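Local coordinates for protein uncharacterized CBS domain-containing proteins (Corynebacterium glutamicum, PDB 2P3H) that is of unknown function but contains, in this piece, the CorC_HlyC (transporter-associated) domain of a CBS-domain membrane protein whose family may bind flavin adenine dinucleotide, at residues P11-D19 with P93-L101; K54-F65 with T77-V88. One frame throughout, in Å; residues are numbered along the deposited sequence. Where two conformers were deposited one is given.

Contact 1 of 2, residues P11-D19 with P93-L101; sequences PDKWLIDGD and PVKLALALL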
loop_
_atom_site.group_PDB
_atom_site.type_symbol
_atom_site.label_atom_id
_atom_site.label_comp_id
_atom_site.label_asym_id
_atom_site.label_seq_id
_atom_site.Cartn_x
_atom_site.Cartn_y
_atom_site.Cartn_z
ATOM N N PRO A 11 -8.678 4.438 -12.535
ATOM C CA PRO A 11 -8.900 5.288 -11.364
ATOM C C PRO A 11 -8.757 4.528 -10.058
ATOM O O PRO A 11 -9.372 3.458 -9.880
ATOM C CB PRO A 11 -10.340 5.812 -11.567
ATOM C CG PRO A 11 -10.508 5.785 -13.081
ATOM C CD PRO A 11 -9.786 4.556 -13.514
ATOM N N ASP A 12 -7.878 5.038 -9.196
ATOM C CA ASP A 12 -7.678 4.470 -7.857
ATOM C C ASP A 12 -7.061 3.070 -7.923
ATOM O O ASP A 12 -7.220 2.277 -6.997
ATOM C CB ASP A 12 -9.005 4.429 -7.060
ATOM C CG ASP A 12 -9.523 5.809 -6.705
ATOM O OD1 ASP A 12 -8.709 6.743 -6.544
ATOM O OD2 ASP A 12 -10.761 5.946 -6.595
ATOM N N LYS A 13 -6.344 2.767 -9.012
ATOM C CA LYS A 13 -5.581 1.512 -9.093
ATOM C C LYS A 13 -4.215 1.753 -9.733
ATOM O O LYS A 13 -4.091 2.590 -10.638
ATOM C CB LYS A 13 -6.337 0.437 -9.888
ATOM C CG LYS A 13 -7.616 -0.078 -9.189
ATOM C CD LYS A 13 -8.217 -1.248 -9.980
ATOM C CE LYS A 13 -9.570 -1.643 -9.422
ATOM N NZ LYS A 13 -10.131 -2.810 -10.219
ATOM N N TRP A 14 -3.202 1.031 -9.243
ATOM C CA TRP A 14 -1.813 1.212 -9.674
ATOM C C TRP A 14 -1.101 -0.136 -9.769
ATOM O O TRP A 14 -1.436 -1.102 -9.071
ATOM C CB TRP A 14 -1.022 2.098 -8.681
ATOM C CG TRP A 14 -1.637 3.441 -8.447
ATOM C CD1 TRP A 14 -1.301 4.634 -9.056
ATOM C CD2 TRP A 14 -2.695 3.738 -7.524
ATOM N NE1 TRP A 14 -2.119 5.640 -8.563
ATOM C CE2 TRP A 14 -2.967 5.105 -7.620
ATOM C CE3 TRP A 14 -3.447 2.958 -6.621
ATOM C CZ2 TRP A 14 -3.967 5.720 -6.854
ATOM C CZ3 TRP A 14 -4.428 3.585 -5.855
ATOM C CH2 TRP A 14 -4.669 4.946 -5.976
ATOM N N LEU A 15 -0.121 -0.192 -10.664
ATOM C CA LEU A 15 0.857 -1.266 -10.695
ATOM C C LEU A 15 2.138 -0.590 -10.267
ATOM O O LEU A 15 2.517 0.432 -10.864
ATOM C CB LEU A 15 1.027 -1.786 -12.145
ATOM C CG LEU A 15 2.130 -2.871 -12.285
ATOM C CD1 LEU A 15 1.816 -4.134 -11.491
ATOM C CD2 LEU A 15 2.370 -3.203 -13.779
ATOM N N ILE A 16 2.810 -1.128 -9.247
ATOM C CA ILE A 16 4.050 -0.503 -8.768
ATOM C C ILE A 16 5.145 -1.533 -8.548
ATOM O O ILE A 16 4.870 -2.726 -8.374
ATOM C CB ILE A 16 3.840 0.353 -7.474
ATOM C CG1 ILE A 16 3.669 -0.550 -6.238
ATOM C CG2 ILE A 16 2.609 1.296 -7.622
ATOM C CD1 ILE A 16 3.585 0.237 -4.898
ATOM N N ASP A 17 6.389 -1.068 -8.557
ATOM C CA ASP A 17 7.538 -1.911 -8.222
ATOM C C ASP A 17 7.596 -2.263 -6.739
ATOM O O ASP A 17 7.112 -1.518 -5.879
ATOM C CB ASP A 17 8.831 -1.211 -8.626
ATOM C CG ASP A 17 8.979 -1.104 -10.122
ATOM O OD1 ASP A 17 8.203 -1.759 -10.846
ATOM O OD2 ASP A 17 9.872 -0.364 -10.580
ATOM N N GLY A 18 8.231 -3.388 -6.448
ATOM C CA GLY A 18 8.307 -3.882 -5.073
ATOM C C GLY A 18 9.143 -3.008 -4.163
ATOM O O GLY A 18 8.957 -3.046 -2.940
ATOM N N ASP A 19 10.051 -2.223 -4.743
ATOM C CA ASP A 19 10.952 -1.367 -3.969
ATOM C C ASP A 19 10.552 0.105 -4.002
ATOM O O ASP A 19 11.334 0.995 -3.653
ATOM C CB ASP A 19 12.396 -1.557 -4.434
ATOM C CG ASP A 19 12.642 -1.010 -5.829
ATOM O OD1 ASP A 19 11.679 -0.614 -6.525
ATOM O OD2 ASP A 19 13.824 -0.971 -6.226
ATOM N N PRO A 93 8.650 -9.351 -3.271
ATOM C CA PRO A 93 7.786 -8.829 -4.328
ATOM C C PRO A 93 8.537 -7.858 -5.241
ATOM O O PRO A 93 9.268 -6.998 -4.761
ATOM C CB PRO A 93 6.719 -8.060 -3.561
ATOM C CG PRO A 93 6.625 -8.765 -2.260
ATOM C CD PRO A 93 8.097 -9.071 -1.936
ATOM N N VAL A 94 8.352 -8.016 -6.540
ATOM C CA VAL A 94 8.915 -7.082 -7.512
ATOM C C VAL A 94 7.818 -6.330 -8.277
ATOM O O VAL A 94 8.102 -5.281 -8.862
ATOM C CB VAL A 94 9.928 -7.742 -8.469
ATOM C CG1 VAL A 94 11.132 -8.254 -7.678
ATOM C CG2 VAL A 94 9.272 -8.851 -9.298
ATOM N N LYS A 95 6.587 -6.854 -8.251
ATOM C CA LYS A 95 5.426 -6.133 -8.803
ATOM C C LYS A 95 4.218 -6.278 -7.922
ATOM O O LYS A 95 3.895 -7.382 -7.497
ATOM C CB LYS A 95 5.089 -6.618 -10.212
ATOM C CG LYS A 95 6.199 -6.421 -11.228
ATOM C CD LYS A 95 6.326 -4.971 -11.682
ATOM C CE LYS A 95 7.675 -4.768 -12.356
ATOM N NZ LYS A 95 7.697 -3.448 -13.028
ATOM N N LEU A 96 3.524 -5.165 -7.679
ATOM C CA LEU A 96 2.366 -5.168 -6.764
ATOM C C LEU A 96 1.209 -4.451 -7.431
ATOM O O LEU A 96 1.402 -3.427 -8.080
ATOM C CB LEU A 96 2.726 -4.428 -5.487
ATOM C CG LEU A 96 3.858 -5.063 -4.682
ATOM C CD1 LEU A 96 4.269 -4.124 -3.597
ATOM C CD2 LEU A 96 3.381 -6.398 -4.114
ATOM N N ALA A 97 0.009 -4.992 -7.253
ATOM C CA ALA A 97 -1.210 -4.284 -7.679
ATOM C C ALA A 97 -1.780 -3.575 -6.470
ATOM O O ALA A 97 -1.915 -4.175 -5.418
ATOM C CB ALA A 97 -2.205 -5.262 -8.219
ATOM N N LEU A 98 -2.095 -2.293 -6.624
ATOM C CA LEU A 98 -2.667 -1.505 -5.507
ATOM C C LEU A 98 -4.052 -1.069 -5.901
ATOM O O LEU A 98 -4.271 -0.611 -7.023
ATOM C CB LEU A 98 -1.821 -0.248 -5.267
ATOM C CG LEU A 98 -0.702 -0.385 -4.229
ATOM C CD1 LEU A 98 0.313 -1.509 -4.551
ATOM C CD2 LEU A 98 -0.012 0.960 -4.063
ATOM N N ALA A 99 -5.009 -1.205 -4.977
ATOM C CA ALA A 99 -6.341 -0.644 -5.238
ATOM C C ALA A 99 -6.819 0.080 -4.005
ATOM O O ALA A 99 -6.804 -0.493 -2.906
ATOM C CB ALA A 99 -7.326 -1.750 -5.632
ATOM N N LEU A 100 -7.241 1.324 -4.179
ATOM C CA LEU A 100 -7.905 2.052 -3.097
ATOM C C LEU A 100 -9.353 1.584 -3.056
ATOM O O LEU A 100 -10.077 1.655 -4.067
ATOM C CB LEU A 100 -7.735 3.559 -3.327
ATOM C CG LEU A 100 -8.183 4.613 -2.332
ATOM C CD1 LEU A 100 -7.373 4.400 -1.063
ATOM C CD2 LEU A 100 -7.903 5.988 -2.936
ATOM N N LEU A 101 -9.791 1.032 -1.923
ATOM C CA LEU A 101 -11.114 0.391 -1.884
ATOM C C LEU A 101 -12.281 1.360 -1.653
ATOM O O LEU A 101 -12.172 2.326 -0.883
ATOM C CB LEU A 101 -11.176 -0.763 -0.878
ATOM C CG LEU A 101 -10.232 -1.947 -1.129
ATOM C CD1 LEU A 101 -10.506 -3.040 -0.118
ATOM C CD2 LEU A 101 -10.345 -2.485 -2.572
HETATM O O HOH W 1 -9.798 0.949 -6.461
#
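At one end of this strand pair Gly18 lies unusually close on Pro93 and Val94: the bare CA of glycine lets the two backbones come together, its C-H pointing almost straight at Pro93 O, with CA 3.3 Å from that oxygen. Beside it the side chains of Asp17 and Lys95 lie alongside each other, pointing the same way. Lys95 bends at its second torsion (chi2 -76°), which brings NZ to 2.8 Å from Asp17 OD1 in a salt bridge, the nitrogen nearly in line with the C-O bond. On the same face Ala99 is small enough for the lower chain of Lys13 to pass, CG to CB 3.9 Å. The face carrying Trp14, Ile16, Leu96 and Leu98 is apolar, and helix 41-49 covers its Ile16-Leu96 part, Ile41 touching both. Ile16 CD1 meets Leu98 CD1 at 3.7 Å, the two chains crossing at about a right angle, while Trp14 CE3 lies 3.8 Å from Leu98 CB. At the far end a water donates to Asp12 O. Paired backbone bonds, such as Leu98 N to Trp14 O at 2.8 Å, join 13-17 to 95-100 as neighbouring strands of an antiparallel sheet with helices packed on one face.

Contact 2 of 2, residues K54-F65 with T77-V88; sequences KTGDVIEIPLDF and TQRILRITVLEV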
loop_
_atom_site.group_PDB
_atom_site.type_symbol
_atom_site.label_atom_id
_atom_site.label_comp_id
_atom_site.label_asym_id
_atom_site.label_seq_id
_atom_site.Cartn_x
_atom_site.Cartn_y
_atom_site.Cartn_z
ATOM N N LYS A 54 3.872 -14.275 -0.952
ATOM C CA LYS A 54 3.842 -15.126 -2.146
ATOM C C LYS A 54 2.975 -14.521 -3.243
ATOM O O LYS A 54 2.028 -13.780 -2.949
ATOM C CB LYS A 54 3.294 -16.511 -1.788
ATOM C CG LYS A 54 3.933 -17.160 -0.566
ATOM C CD LYS A 54 5.331 -17.652 -0.859
ATOM C CE LYS A 54 5.883 -18.486 0.293
ATOM N NZ LYS A 54 7.301 -18.861 0.058
ATOM N N THR A 55 3.281 -14.832 -4.501
ATOM C CA THR A 55 2.451 -14.368 -5.622
ATOM C C THR A 55 1.002 -14.774 -5.367
ATOM O O THR A 55 0.722 -15.914 -4.966
ATOM C CB THR A 55 2.955 -14.922 -6.956
ATOM O OG1 THR A 55 4.308 -14.506 -7.124
ATOM C CG2 THR A 55 2.163 -14.398 -8.121
ATOM N N GLY A 56 0.100 -13.817 -5.565
ATOM C CA GLY A 56 -1.306 -14.011 -5.303
ATOM C C GLY A 56 -1.777 -13.589 -3.924
ATOM O O GLY A 56 -2.975 -13.433 -3.713
ATOM N N ASP A 57 -0.857 -13.419 -2.972
ATOM C CA ASP A 57 -1.238 -12.948 -1.622
ATOM C C ASP A 57 -1.886 -11.568 -1.696
ATOM O O ASP A 57 -1.442 -10.720 -2.457
ATOM C CB ASP A 57 -0.010 -12.862 -0.687
ATOM C CG ASP A 57 0.450 -14.225 -0.187
ATOM O OD1 ASP A 57 -0.193 -15.250 -0.538
ATOM O OD2 ASP A 57 1.445 -14.267 0.567
ATOM N N VAL A 58 -2.934 -11.356 -0.911
ATOM C CA VAL A 58 -3.616 -10.059 -0.874
ATOM C C VAL A 58 -3.511 -9.525 0.537
ATOM O O VAL A 58 -3.826 -10.210 1.510
ATOM C CB VAL A 58 -5.099 -10.171 -1.267
ATOM C CG1 VAL A 58 -5.805 -8.794 -1.152
ATOM C CG2 VAL A 58 -5.227 -10.759 -2.677
ATOM N N ILE A 59 -3.035 -8.296 0.653
ATOM C CA ILE A 59 -2.828 -7.727 1.970
ATOM C C ILE A 59 -3.593 -6.418 1.960
ATOM O O ILE A 59 -3.437 -5.633 1.052
ATOM C CB ILE A 59 -1.335 -7.444 2.239
ATOM C CG1 ILE A 59 -0.546 -8.759 2.320
ATOM C CG2 ILE A 59 -1.139 -6.661 3.533
ATOM C CD1 ILE A 59 0.086 -9.128 1.010
ATOM N N GLU A 60 -4.410 -6.199 2.975
ATOM C CA GLU A 60 -5.159 -4.953 3.060
ATOM C C GLU A 60 -4.656 -4.080 4.222
ATOM O O GLU A 60 -4.574 -4.526 5.346
ATOM C CB GLU A 60 -6.672 -5.237 3.114
ATOM C CG GLU A 60 -7.171 -5.841 1.734
ATOM C CD GLU A 60 -8.668 -6.146 1.645
ATOM O OE1 GLU A 60 -9.428 -5.859 2.633
ATOM O OE2 GLU A 60 -9.089 -6.683 0.561
ATOM N N ILE A 61 -4.289 -2.839 3.922
ATOM C CA ILE A 61 -3.701 -1.926 4.917
ATOM C C ILE A 61 -4.576 -0.660 5.043
ATOM O O ILE A 61 -4.862 0.025 4.040
ATOM C CB ILE A 61 -2.234 -1.530 4.518
ATOM C CG1 ILE A 61 -1.419 -2.832 4.332
ATOM C CG2 ILE A 61 -1.604 -0.538 5.537
ATOM C CD1 ILE A 61 0.060 -2.720 4.242
ATOM N N PRO A 62 -4.982 -0.337 6.270
ATOM C CA PRO A 62 -5.726 0.911 6.519
ATOM C C PRO A 62 -4.842 2.130 6.309
ATOM O O PRO A 62 -3.660 2.116 6.697
ATOM C CB PRO A 62 -6.110 0.810 8.003
ATOM C CG PRO A 62 -5.939 -0.643 8.366
ATOM C CD PRO A 62 -4.804 -1.138 7.498
ATOM N N LEU A 63 -5.432 3.157 5.720
ATOM C CA LEU A 63 -4.747 4.415 5.393
ATOM C C LEU A 63 -5.021 5.409 6.532
ATOM O O LEU A 63 -6.039 5.303 7.229
ATOM C CB LEU A 63 -5.285 4.946 4.079
ATOM C CG LEU A 63 -4.909 3.968 2.957
ATOM C CD1 LEU A 63 -5.663 4.289 1.709
ATOM C CD2 LEU A 63 -3.409 4.018 2.744
ATOM N N ASP A 64 -4.103 6.344 6.745
ATOM C CA ASP A 64 -4.285 7.302 7.824
ATOM C C ASP A 64 -5.431 8.235 7.489
ATOM O O ASP A 64 -5.583 8.667 6.337
ATOM C CB ASP A 64 -3.025 8.156 8.011
ATOM C CG ASP A 64 -1.892 7.404 8.701
ATOM O OD1 ASP A 64 -2.030 6.188 9.027
ATOM O OD2 ASP A 64 -0.864 8.056 8.932
ATOM N N PHE A 65 -6.197 8.568 8.512
ATOM C CA PHE A 65 -7.179 9.642 8.427
ATOM C C PHE A 65 -6.436 10.972 8.309
ATOM O O PHE A 65 -5.280 11.079 8.693
ATOM C CB PHE A 65 -8.034 9.651 9.683
ATOM C CG PHE A 65 -8.969 8.475 9.802
ATOM C CD1 PHE A 65 -10.011 8.293 8.878
ATOM C CD2 PHE A 65 -8.836 7.583 10.867
ATOM C CE1 PHE A 65 -10.889 7.202 9.001
ATOM C CE2 PHE A 65 -9.703 6.493 11.004
ATOM C CZ PHE A 65 -10.738 6.312 10.059
ATOM N N THR A 77 -14.990 6.204 8.828
ATOM C CA THR A 77 -14.708 4.912 8.263
ATOM C C THR A 77 -13.340 4.937 7.577
ATOM O O THR A 77 -13.095 5.789 6.752
ATOM C CB THR A 77 -15.846 4.579 7.267
ATOM O OG1 THR A 77 -17.099 4.584 7.984
ATOM C CG2 THR A 77 -15.624 3.269 6.613
ATOM N N GLN A 78 -12.465 3.995 7.923
ATOM C CA GLN A 78 -11.111 3.899 7.343
ATOM C C GLN A 78 -11.142 3.647 5.855
ATOM O O GLN A 78 -11.911 2.812 5.401
ATOM C CB GLN A 78 -10.415 2.646 7.873
ATOM C CG GLN A 78 -9.848 2.681 9.234
ATOM C CD GLN A 78 -9.252 1.311 9.669
ATOM O OE1 GLN A 78 -9.711 0.208 9.256
ATOM N NE2 GLN A 78 -8.291 1.387 10.586
ATOM N N ARG A 79 -10.289 4.332 5.105
ATOM C CA ARG A 79 -10.022 3.900 3.737
ATOM C C ARG A 79 -8.996 2.776 3.756
ATOM O O ARG A 79 -8.093 2.751 4.596
ATOM C CB ARG A 79 -9.510 5.046 2.875
ATOM C CG ARG A 79 -9.835 4.857 1.404
ATOM C CD ARG A 79 -11.264 5.320 1.061
ATOM N NE ARG A 79 -11.630 4.933 -0.305
ATOM C CZ ARG A 79 -11.507 5.708 -1.383
ATOM N NH1 ARG A 79 -11.861 5.229 -2.570
ATOM N NH2 ARG A 79 -11.048 6.952 -1.288
ATOM N N ILE A 80 -9.147 1.832 2.835
ATOM C CA ILE A 80 -8.273 0.637 2.790
ATOM C C ILE A 80 -7.540 0.577 1.464
ATOM O O ILE A 80 -8.164 0.761 0.417
ATOM C CB ILE A 80 -9.088 -0.669 2.956
ATOM C CG1 ILE A 80 -9.867 -0.654 4.275
ATOM C CG2 ILE A 80 -8.168 -1.922 2.907
ATOM C CD1 ILE A 80 -8.973 -0.573 5.502
ATOM N N LEU A 81 -6.239 0.310 1.529
ATOM C CA LEU A 81 -5.432 0.014 0.352
ATOM C C LEU A 81 -5.289 -1.510 0.242
ATOM O O LEU A 81 -4.720 -2.157 1.127
ATOM C CB LEU A 81 -4.062 0.701 0.475
ATOM C CG LEU A 81 -3.100 0.501 -0.717
ATOM C CD1 LEU A 81 -3.665 1.225 -1.953
ATOM C CD2 LEU A 81 -1.727 1.051 -0.376
ATOM N N ARG A 82 -5.821 -2.085 -0.836
ATOM C CA ARG A 82 -5.594 -3.508 -1.099
ATOM C C ARG A 82 -4.367 -3.672 -1.983
ATOM O O ARG A 82 -4.263 -2.998 -3.040
ATOM C CB ARG A 82 -6.814 -4.111 -1.787
ATOM C CG ARG A 82 -6.603 -5.576 -2.199
ATOM C CD ARG A 82 -7.822 -6.059 -3.021
ATOM N NE ARG A 82 -8.964 -6.250 -2.139
ATOM C CZ ARG A 82 -10.241 -6.275 -2.532
ATOM N NH1 ARG A 82 -10.553 -6.097 -3.827
ATOM N NH2 ARG A 82 -11.213 -6.461 -1.627
ATOM N N ILE A 83 -3.422 -4.512 -1.541
ATOM C CA ILE A 83 -2.195 -4.792 -2.281
ATOM C C ILE A 83 -2.167 -6.285 -2.602
ATOM O O ILE A 83 -2.338 -7.119 -1.714
ATOM C CB ILE A 83 -0.928 -4.395 -1.482
ATOM C CG1 ILE A 83 -1.052 -2.933 -1.047
ATOM C CG2 ILE A 83 0.370 -4.668 -2.286
ATOM C CD1 ILE A 83 -0.702 -2.689 0.381
ATOM N N THR A 84 -1.985 -6.594 -3.878
ATOM C CA THR A 84 -1.880 -7.978 -4.342
ATOM C C THR A 84 -0.488 -8.177 -4.910
ATOM O O THR A 84 -0.031 -7.396 -5.762
ATOM C CB THR A 84 -2.924 -8.285 -5.443
ATOM O OG1 THR A 84 -4.231 -7.924 -4.997
ATOM C CG2 THR A 84 -2.879 -9.776 -5.818
ATOM N N VAL A 85 0.199 -9.221 -4.430
ATOM C CA VAL A 85 1.551 -9.519 -4.873
ATOM C C VAL A 85 1.428 -10.202 -6.231
ATOM O O VAL A 85 0.841 -11.290 -6.320
ATOM C CB VAL A 85 2.258 -10.450 -3.881
ATOM C CG1 VAL A 85 3.643 -10.787 -4.417
ATOM C CG2 VAL A 85 2.308 -9.803 -2.465
ATOM N N LEU A 86 1.949 -9.566 -7.280
ATOM C CA LEU A 86 1.818 -10.086 -8.657
ATOM C C LEU A 86 3.039 -10.852 -9.168
ATOM O O LEU A 86 2.909 -11.727 -10.020
ATOM C CB LEU A 86 1.500 -8.953 -9.661
ATOM C CG LEU A 86 0.164 -8.227 -9.476
ATOM C CD1 LEU A 86 0.018 -7.188 -10.605
ATOM C CD2 LEU A 86 -1.004 -9.228 -9.484
ATOM N N GLU A 87 4.220 -10.500 -8.673
ATOM C CA GLU A 87 5.450 -11.165 -9.081
ATOM C C GLU A 87 6.394 -11.165 -7.898
ATOM O O GLU A 87 6.518 -10.149 -7.218
ATOM C CB GLU A 87 6.059 -10.378 -10.224
ATOM C CG GLU A 87 6.991 -11.107 -11.167
ATOM C CD GLU A 87 7.200 -10.266 -12.417
ATOM O OE1 GLU A 87 8.050 -9.350 -12.390
ATOM O OE2 GLU A 87 6.479 -10.492 -13.419
ATOM N N VAL A 88 7.074 -12.294 -7.661
ATOM C CA VAL A 88 8.091 -12.401 -6.606
ATOM C C VAL A 88 9.400 -12.855 -7.260
ATOM O O VAL A 88 9.405 -13.687 -8.176
ATOM C CB VAL A 88 7.662 -13.383 -5.453
ATOM C CG1 VAL A 88 8.800 -13.619 -4.439
ATOM C CG2 VAL A 88 6.440 -12.868 -4.740
HETATM O O HOH W 2 -8.625 6.122 6.411
#
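Glu60 and Arg82 form a salt bridge across a non-hydrogen-bonded pair of the antiparallel sheet, in which 58-62 is an edge strand within this chain and 80-88 its neighbour. Their side chains rise from the same face and lie side by side, pointing the same way. Arg82 grips a single oxygen with two nitrogens: NE comes 2.7 Å from Glu60 OE2 and NH2 3.1 Å from the same atom. That oxygen lies in the guanidinium plane, although the carboxylate plane is turned 32° against it. Val58 and Ile80, beta-branched and suited to extended strand, share this less buried face and flank the pair, Val58 CG1 resting 3.5 Å from Arg82 CG and Ile80 CG2 3.6 Å from Glu60 CB. Behind them Ile59, Ile61, Leu81 and Ile83 fill the buried face, where Leu45 of helix 41-49 touches Ile59 and Ile83 and Ile29 of helix 22-29 touches Leu81. Farther out, a type II turn from Lys54 to Asp57 leads into strand 58-62. Gly56 takes a positive phi of 93° that favours glycine, and its N bonds to Val85 O at 2.7 Å. Asp57 ties the turn to its first residue: Lys54 N hydrogen-bonds to Asp57 OD2 from above the carboxylate plane, at 2.9 Å.

Contacts 1 and 2 belong to one antiparallel sheet, joined where strand 80-89 runs beside strand 92-100: Ala99 N probably bonds to Arg82 O, and Leu100 CD1 packs on Leu63 CD1. Contact 1 couples strand 92-100 to 13-17, contact 2 couples 80-89 to the outermost strand 58-62. Each has a buried apolar face, and helix 41-49 covers part of both. Each also has a salt bridge on its other face, at the end of the strand pair in contact 1 and at its middle in contact 2. Both are partly buried, but contact 2 runs out into loops at both ends and has eight exposed residues among those that touch, against one in contact 1.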